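Local coordinates for protein phenyl-3-pyruvate decarboxylase (Azospirillum brasilense, PDB 2NXW) that decarboxylates indole-3-pyruvate to indole-3-acetaldehyde in auxin biosynthesis, using thiamine diphosphate and a metal ion, and acts on phenylpyruvate as well, at residues His63-Glu68 and Gly456-Asn461; Pro69-Ala74 and Phe97-Ala102. One frame throughout, in Å; residues are numbered along the deposited sequence.

Interaction 1: His63-Glu68 and Gly456-Asn461; sequences HTLSHE and GWELGN. With TPP (thiamine diphosphate), chain I.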
loop_
_atom_site.group_PDB
_atom_site.type_symbol
_atom_site.label_atom_id
_atom_site.label_comp_id
_atom_site.label_asym_id
_atom_site.label_seq_id
_atom_site.Cartn_x
_atom_site.Cartn_y
_atom_site.Cartn_z
ATOM N N HIS A 63 -17.004 -33.307 11.760
ATOM C CA HIS A 63 -15.748 -33.842 12.273
ATOM C C HIS A 63 -14.939 -32.774 12.976
ATOM O O HIS A 63 -14.582 -31.762 12.367
ATOM C CB HIS A 63 -14.896 -34.396 11.129
ATOM C CG HIS A 63 -15.579 -35.449 10.323
ATOM N ND1 HIS A 63 -16.223 -36.523 10.903
ATOM C CD2 HIS A 63 -15.709 -35.605 8.985
ATOM C CE1 HIS A 63 -16.723 -37.294 9.953
ATOM N NE2 HIS A 63 -16.426 -36.763 8.782
ATOM N N THR A 64 -14.645 -32.982 14.251
ATOM C CA THR A 64 -13.828 -32.002 14.949
ATOM C C THR A 64 -12.379 -32.453 14.953
ATOM O O THR A 64 -12.071 -33.642 14.798
ATOM C CB THR A 64 -14.303 -31.764 16.399
ATOM O OG1 THR A 64 -14.230 -32.981 17.155
ATOM C CG2 THR A 64 -15.739 -31.244 16.396
ATOM N N LEU A 65 -11.486 -31.481 15.070
ATOM C CA LEU A 65 -10.065 -31.768 15.131
ATOM C C LEU A 65 -9.504 -31.050 16.352
ATOM O O LEU A 65 -10.246 -30.414 17.094
ATOM C CB LEU A 65 -9.389 -31.326 13.831
ATOM C CG LEU A 65 -9.826 -32.243 12.676
ATOM C CD1 LEU A 65 -9.351 -31.702 11.351
ATOM C CD2 LEU A 65 -9.267 -33.646 12.909
ATOM N N SER A 66 -8.204 -31.163 16.580
ATOM C CA SER A 66 -7.594 -30.552 17.743
ATOM C C SER A 66 -7.236 -29.079 17.640
ATOM O O SER A 66 -7.462 -28.313 18.579
ATOM C CB SER A 66 -6.308 -31.302 18.100
ATOM O OG SER A 66 -6.569 -32.668 18.398
ATOM N N HIS A 67 -6.676 -28.701 16.498
ATOM C CA HIS A 67 -6.162 -27.339 16.288
ATOM C C HIS A 67 -6.661 -26.814 14.939
ATOM O O HIS A 67 -6.758 -27.581 13.980
ATOM C CB HIS A 67 -4.626 -27.442 16.324
ATOM C CG HIS A 67 -3.916 -26.187 16.728
ATOM N ND1 HIS A 67 -2.549 -26.047 16.590
ATOM C CD2 HIS A 67 -4.357 -25.043 17.304
ATOM C CE1 HIS A 67 -2.182 -24.868 17.063
ATOM N NE2 HIS A 67 -3.257 -24.241 17.505
ATOM N N GLU A 68 -6.963 -25.512 14.859
ATOM C CA GLU A 68 -7.513 -24.961 13.615
ATOM C C GLU A 68 -6.701 -25.175 12.336
ATOM O O GLU A 68 -7.289 -25.307 11.260
ATOM C CB GLU A 68 -7.866 -23.474 13.772
ATOM C CG GLU A 68 -9.110 -23.219 14.635
ATOM C CD GLU A 68 -8.860 -23.238 16.133
ATOM O OE1 GLU A 68 -7.694 -23.374 16.573
ATOM O OE2 GLU A 68 -9.847 -23.109 16.894
ATOM N N GLY A 456 1.357 -33.407 13.437
ATOM C CA GLY A 456 1.193 -34.856 13.427
ATOM C C GLY A 456 0.299 -35.363 14.552
ATOM O O GLY A 456 -0.314 -36.434 14.444
ATOM N N TRP A 457 0.219 -34.584 15.626
ATOM C CA TRP A 457 -0.571 -34.914 16.811
ATOM C C TRP A 457 -2.059 -35.061 16.511
ATOM O O TRP A 457 -2.813 -35.628 17.319
ATOM C CB TRP A 457 -0.345 -33.824 17.872
ATOM C CG TRP A 457 1.107 -33.434 17.944
ATOM C CD1 TRP A 457 1.664 -32.256 17.525
ATOM C CD2 TRP A 457 2.196 -34.267 18.365
ATOM N NE1 TRP A 457 3.030 -32.308 17.658
ATOM C CE2 TRP A 457 3.383 -33.529 18.169
ATOM C CE3 TRP A 457 2.280 -35.570 18.877
ATOM C CZ2 TRP A 457 4.651 -34.048 18.470
ATOM C CZ3 TRP A 457 3.535 -36.093 19.171
ATOM C CH2 TRP A 457 4.708 -35.329 18.966
ATOM N N GLU A 458 -2.485 -34.549 15.366
ATOM C CA GLU A 458 -3.887 -34.663 14.998
ATOM C C GLU A 458 -4.308 -36.125 14.852
ATOM O O GLU A 458 -5.497 -36.433 14.867
ATOM C CB GLU A 458 -4.158 -33.886 13.714
ATOM C CG GLU A 458 -4.005 -32.379 13.868
ATOM C CD GLU A 458 -5.088 -31.737 14.722
ATOM O OE1 GLU A 458 -6.152 -32.356 14.935
ATOM O OE2 GLU A 458 -4.875 -30.588 15.165
ATOM N N LEU A 459 -3.331 -37.027 14.759
ATOM C CA LEU A 459 -3.634 -38.450 14.647
ATOM C C LEU A 459 -4.400 -38.942 15.875
ATOM O O LEU A 459 -5.052 -39.990 15.818
ATOM C CB LEU A 459 -2.343 -39.253 14.468
ATOM C CG LEU A 459 -1.683 -39.148 13.090
ATOM C CD1 LEU A 459 -0.294 -39.782 13.177
ATOM C CD2 LEU A 459 -2.532 -39.864 12.023
ATOM N N GLY A 460 -4.322 -38.205 16.982
ATOM C CA GLY A 460 -5.058 -38.601 18.176
ATOM C C GLY A 460 -6.570 -38.583 17.970
ATOM O O GLY A 460 -7.331 -39.081 18.817
ATOM N N ASN A 461 -7.019 -38.006 16.860
ATOM C CA ASN A 461 -8.445 -37.938 16.543
ATOM C C ASN A 461 -8.930 -39.063 15.649
ATOM O O ASN A 461 -10.130 -39.164 15.390
ATOM C CB ASN A 461 -8.764 -36.603 15.865
ATOM C CG ASN A 461 -8.521 -35.429 16.780
ATOM O OD1 ASN A 461 -9.201 -35.272 17.795
ATOM N ND2 ASN A 461 -7.535 -34.596 16.435
HETATM N "N1'" TPP I . -9.899 -22.058 19.255
HETATM C "C2'" TPP I . -9.008 -21.201 19.774
HETATM C CM2 TPP I . -7.659 -21.026 19.088
HETATM N "N3'" TPP I . -9.287 -20.507 20.880
HETATM C "C4'" TPP I . -10.485 -20.641 21.533
HETATM N "N4'" TPP I . -10.749 -19.875 22.632
HETATM C "C5'" TPP I . -11.449 -21.574 21.033
HETATM C "C6'" TPP I . -11.108 -22.271 19.856
HETATM C "C7'" TPP I . -12.841 -21.816 21.715
HETATM N N3 TPP I . -12.754 -22.383 23.135
HETATM C C2 TPP I . -12.873 -21.545 24.167
HETATM S S1 TPP I . -12.781 -22.585 25.560
HETATM C C5 TPP I . -12.573 -24.106 24.708
HETATM C C4 TPP I . -12.620 -23.713 23.377
HETATM C CM4 TPP I . -12.526 -24.754 22.249
HETATM C C6 TPP I . -12.421 -25.434 25.316
HETATM C C7 TPP I . -11.056 -25.549 25.998
HETATM O O7 TPP I . -10.936 -26.904 26.365
HETATM P PA TPP I . -9.745 -27.146 27.379
HETATM O O1A TPP I . -8.425 -26.640 26.869
HETATM O O2A TPP I . -9.683 -28.703 27.575
HETATM O O3A TPP I . -10.013 -26.460 28.838
HETATM P PB TPP I . -11.484 -26.683 29.574
HETATM O O1B TPP I . -11.827 -28.181 29.556
HETATM O O2B TPP I . -11.277 -26.185 31.025
HETATM O O3B TPP I . -12.558 -25.878 28.903
#
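Glu-458 reaches out of the 3-10 turn 457-461 and lays its carboxylate against the backbone of Ser-66 and His-67. The chain bends at chi2 (-70°), which swings the carboxylate across to the loop instead of letting it run on extended. There Glu-458 OE1 takes the N-H of Ser-66 N through its syn lone pair, at 2.9 Å and nearly straight (163°), while OE2 receives a weak, bent bond from His-67 N. Both carboxylate oxygens lie against Ser-66 CB. Leu-65 crosses the glutamate at about a right angle, Leu-65 CB lying 3.6 Å from Glu-458 OE1.

Asn-461 works beside it. Asn-461 ND2 donates to Ser-66 OG at 2.9 Å, close to the amide plane, and also to the carbonyl O of Glu-458, which takes the Asn-461 N-H too. Arg-464 holds OD1, and Gln-453 of the second subunit bonds Ser-66 OG. An alanine in place of Asn-461 would probably leave Ser-66 OG without this amide donor and Arg-464 without the amide oxygen it holds.

Next along the chain, Glu-68 OE2 lies 2.6 Å from N1' of thiamine diphosphate, whose other protein bonds include several from the second subunit. This is the glutamate-aminopyrimidine pairing characteristic of thiamine diphosphate enzymes, with the cofactor at the subunit interface.

Interaction 2: Pro69-Ala74 and Phe97-Ala102; sequences PAVGFA and FNMVNA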
loop_
_atom_site.group_PDB
_atom_site.type_symbol
_atom_site.label_atom_id
_atom_site.label_comp_id
_atom_site.label_asym_id
_atom_site.label_seq_id
_atom_site.Cartn_x
_atom_site.Cartn_y
_atom_site.Cartn_z
ATOM N N PRO A 69 -5.352 -25.193 12.413
ATOM C CA PRO A 69 -4.633 -25.421 11.153
ATOM C C PRO A 69 -5.132 -26.714 10.505
ATOM O O PRO A 69 -5.373 -26.756 9.293
ATOM C CB PRO A 69 -3.172 -25.525 11.604
ATOM C CG PRO A 69 -3.114 -24.527 12.718
ATOM C CD PRO A 69 -4.409 -24.841 13.495
ATOM N N ALA A 70 -5.319 -27.751 11.327
ATOM C CA ALA A 70 -5.796 -29.041 10.831
ATOM C C ALA A 70 -7.222 -28.964 10.272
ATOM O O ALA A 70 -7.563 -29.690 9.346
ATOM C CB ALA A 70 -5.716 -30.079 11.943
ATOM N N VAL A 71 -8.057 -28.100 10.843
ATOM C CA VAL A 71 -9.422 -27.952 10.322
ATOM C C VAL A 71 -9.336 -27.461 8.877
ATOM O O VAL A 71 -9.990 -27.993 7.972
ATOM C CB VAL A 71 -10.218 -26.936 11.162
ATOM C CG1 VAL A 71 -11.555 -26.600 10.485
ATOM C CG2 VAL A 71 -10.467 -27.516 12.560
ATOM N N GLY A 72 -8.499 -26.448 8.657
ATOM C CA GLY A 72 -8.329 -25.896 7.326
ATOM C C GLY A 72 -7.689 -26.868 6.351
ATOM O O GLY A 72 -8.151 -27.021 5.215
ATOM N N PHE A 73 -6.625 -27.536 6.788
ATOM C CA PHE A 73 -5.947 -28.497 5.925
ATOM C C PHE A 73 -6.846 -29.690 5.570
ATOM O O PHE A 73 -6.815 -30.178 4.436
ATOM C CB PHE A 73 -4.674 -29.029 6.603
ATOM C CG PHE A 73 -3.577 -27.994 6.789
ATOM C CD1 PHE A 73 -3.225 -27.117 5.758
ATOM C CD2 PHE A 73 -2.845 -27.960 7.976
ATOM C CE1 PHE A 73 -2.150 -26.222 5.912
ATOM C CE2 PHE A 73 -1.770 -27.078 8.140
ATOM C CZ PHE A 73 -1.422 -26.209 7.109
ATOM N N ALA A 74 -7.619 -30.167 6.548
ATOM C CA ALA A 74 -8.513 -31.298 6.328
ATOM C C ALA A 74 -9.607 -30.903 5.340
ATOM O O ALA A 74 -9.915 -31.670 4.436
ATOM C CB ALA A 74 -9.133 -31.738 7.647
ATOM N N PHE A 97 -8.437 -16.695 13.166
ATOM C CA PHE A 97 -7.103 -16.219 12.821
ATOM C C PHE A 97 -6.105 -17.367 12.763
ATOM O O PHE A 97 -5.131 -17.309 12.016
ATOM C CB PHE A 97 -6.616 -15.174 13.824
ATOM C CG PHE A 97 -7.291 -13.843 13.683
ATOM C CD1 PHE A 97 -7.323 -13.194 12.455
ATOM C CD2 PHE A 97 -7.902 -13.242 14.783
ATOM C CE1 PHE A 97 -7.962 -11.946 12.314
ATOM C CE2 PHE A 97 -8.540 -12.008 14.662
ATOM C CZ PHE A 97 -8.572 -11.357 13.426
ATOM N N ASN A 98 -6.372 -18.412 13.543
ATOM C CA ASN A 98 -5.507 -19.579 13.588
ATOM C C ASN A 98 -5.620 -20.459 12.337
ATOM O O ASN A 98 -4.882 -21.424 12.197
ATOM C CB ASN A 98 -5.846 -20.384 14.852
ATOM C CG ASN A 98 -4.691 -21.232 15.347
ATOM O OD1 ASN A 98 -3.515 -20.958 15.067
ATOM N ND2 ASN A 98 -5.019 -22.260 16.121
ATOM N N MET A 99 -6.545 -20.138 11.431
ATOM C CA MET A 99 -6.712 -20.917 10.205
ATOM C C MET A 99 -6.319 -20.123 8.947
ATOM O O MET A 99 -6.471 -20.601 7.827
ATOM C CB MET A 99 -8.169 -21.394 10.095
ATOM C CG MET A 99 -8.333 -22.647 9.246
ATOM S SD MET A 99 -10.007 -23.330 9.347
ATOM C CE MET A 99 -10.988 -22.009 8.527
ATOM N N VAL A 100 -5.794 -18.919 9.143
ATOM C CA VAL A 100 -5.393 -18.057 8.040
ATOM C C VAL A 100 -4.370 -18.728 7.116
ATOM O O VAL A 100 -4.485 -18.662 5.894
ATOM C CB VAL A 100 -4.850 -16.711 8.595
ATOM C CG1 VAL A 100 -4.081 -15.940 7.537
ATOM C CG2 VAL A 100 -6.023 -15.864 9.107
ATOM N N ASN A 101 -3.367 -19.388 7.687
ATOM C CA ASN A 101 -2.371 -20.050 6.863
ATOM C C ASN A 101 -2.966 -21.176 6.008
ATOM O O ASN A 101 -2.702 -21.257 4.803
ATOM C CB ASN A 101 -1.241 -20.588 7.746
ATOM C CG ASN A 101 -0.218 -21.350 6.954
ATOM O OD1 ASN A 101 0.257 -20.879 5.915
ATOM N ND2 ASN A 101 0.136 -22.537 7.431
ATOM N N ALA A 102 -3.759 -22.056 6.622
ATOM C CA ALA A 102 -4.349 -23.153 5.857
ATOM C C ALA A 102 -5.223 -22.620 4.724
ATOM O O ALA A 102 -5.234 -23.181 3.623
ATOM C CB ALA A 102 -5.174 -24.055 6.777
HETATM O O HOH W 1 -8.081 -24.440 4.022
#
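Met-99 sends CG away from its own backbone N (chi1 -155°), continues extended through chi2 and bends only at chi3 (67°), a course that lays CG and SD along Gly-72. In Phe-73 CG stands anti to the carbonyl carbon, which brings its ring against Ala-102. Here two helices of the parallel alpha/beta N-terminal domain of a thiamine diphosphate enzyme pack together: the first turns of helix 68-82 against the start of helix 100-108 and the type I turn leading into it.

Gly-72 makes the close approach possible. Gly-72 CA lies 3.7 Å from Ala-102 CB, and a CB at this position would clash with both that methyl and Met-99 CG. Met-99 SD comes within 3.5 Å of Gly-72 N and also touches Val-71 CG1, the two side chains crossing at about a right angle. At the other end of the contact, the Pro-69 ring rests on Asn-98, with CG against its carbonyl O; the Asn-98 amide is turned to Glu-68, ND2 donating to OE1 of that residue. Asn-101 sets its amide almost perpendicular to the Phe-73 ring, and its OD1 is bonded to Tyr-421.

A water joins the two backbones, donating to Gly-72 O at 2.8 Å and more weakly to Ala-102 O. Over one face of the Phe-73 ring, offset toward its rim, the methyl makes a CH-pi contact, Ala-102 CB standing 4.0 Å from the ring centroid and 24° off the normal.

Overall arrangement
From the N terminus, the chain leaves strand 62-64, at one edge of the first parallel sheet within this chain, and passes by a short loop into helix 68-82. After strand 86-90 it returns at 97-102, where interaction 2 closes a short loop inside the N-terminal domain. Interaction 1 closes only at 456-461, after the central domain and the first three strands of the C-terminal sheet, so interaction 2 is nested within its long loop. One is thus local, the other interdomain. They meet through the side chains of Glu-68 and Asn-98, and where the Glu-458 carboxylate packs on Ala-70. Both also touch the second subunit.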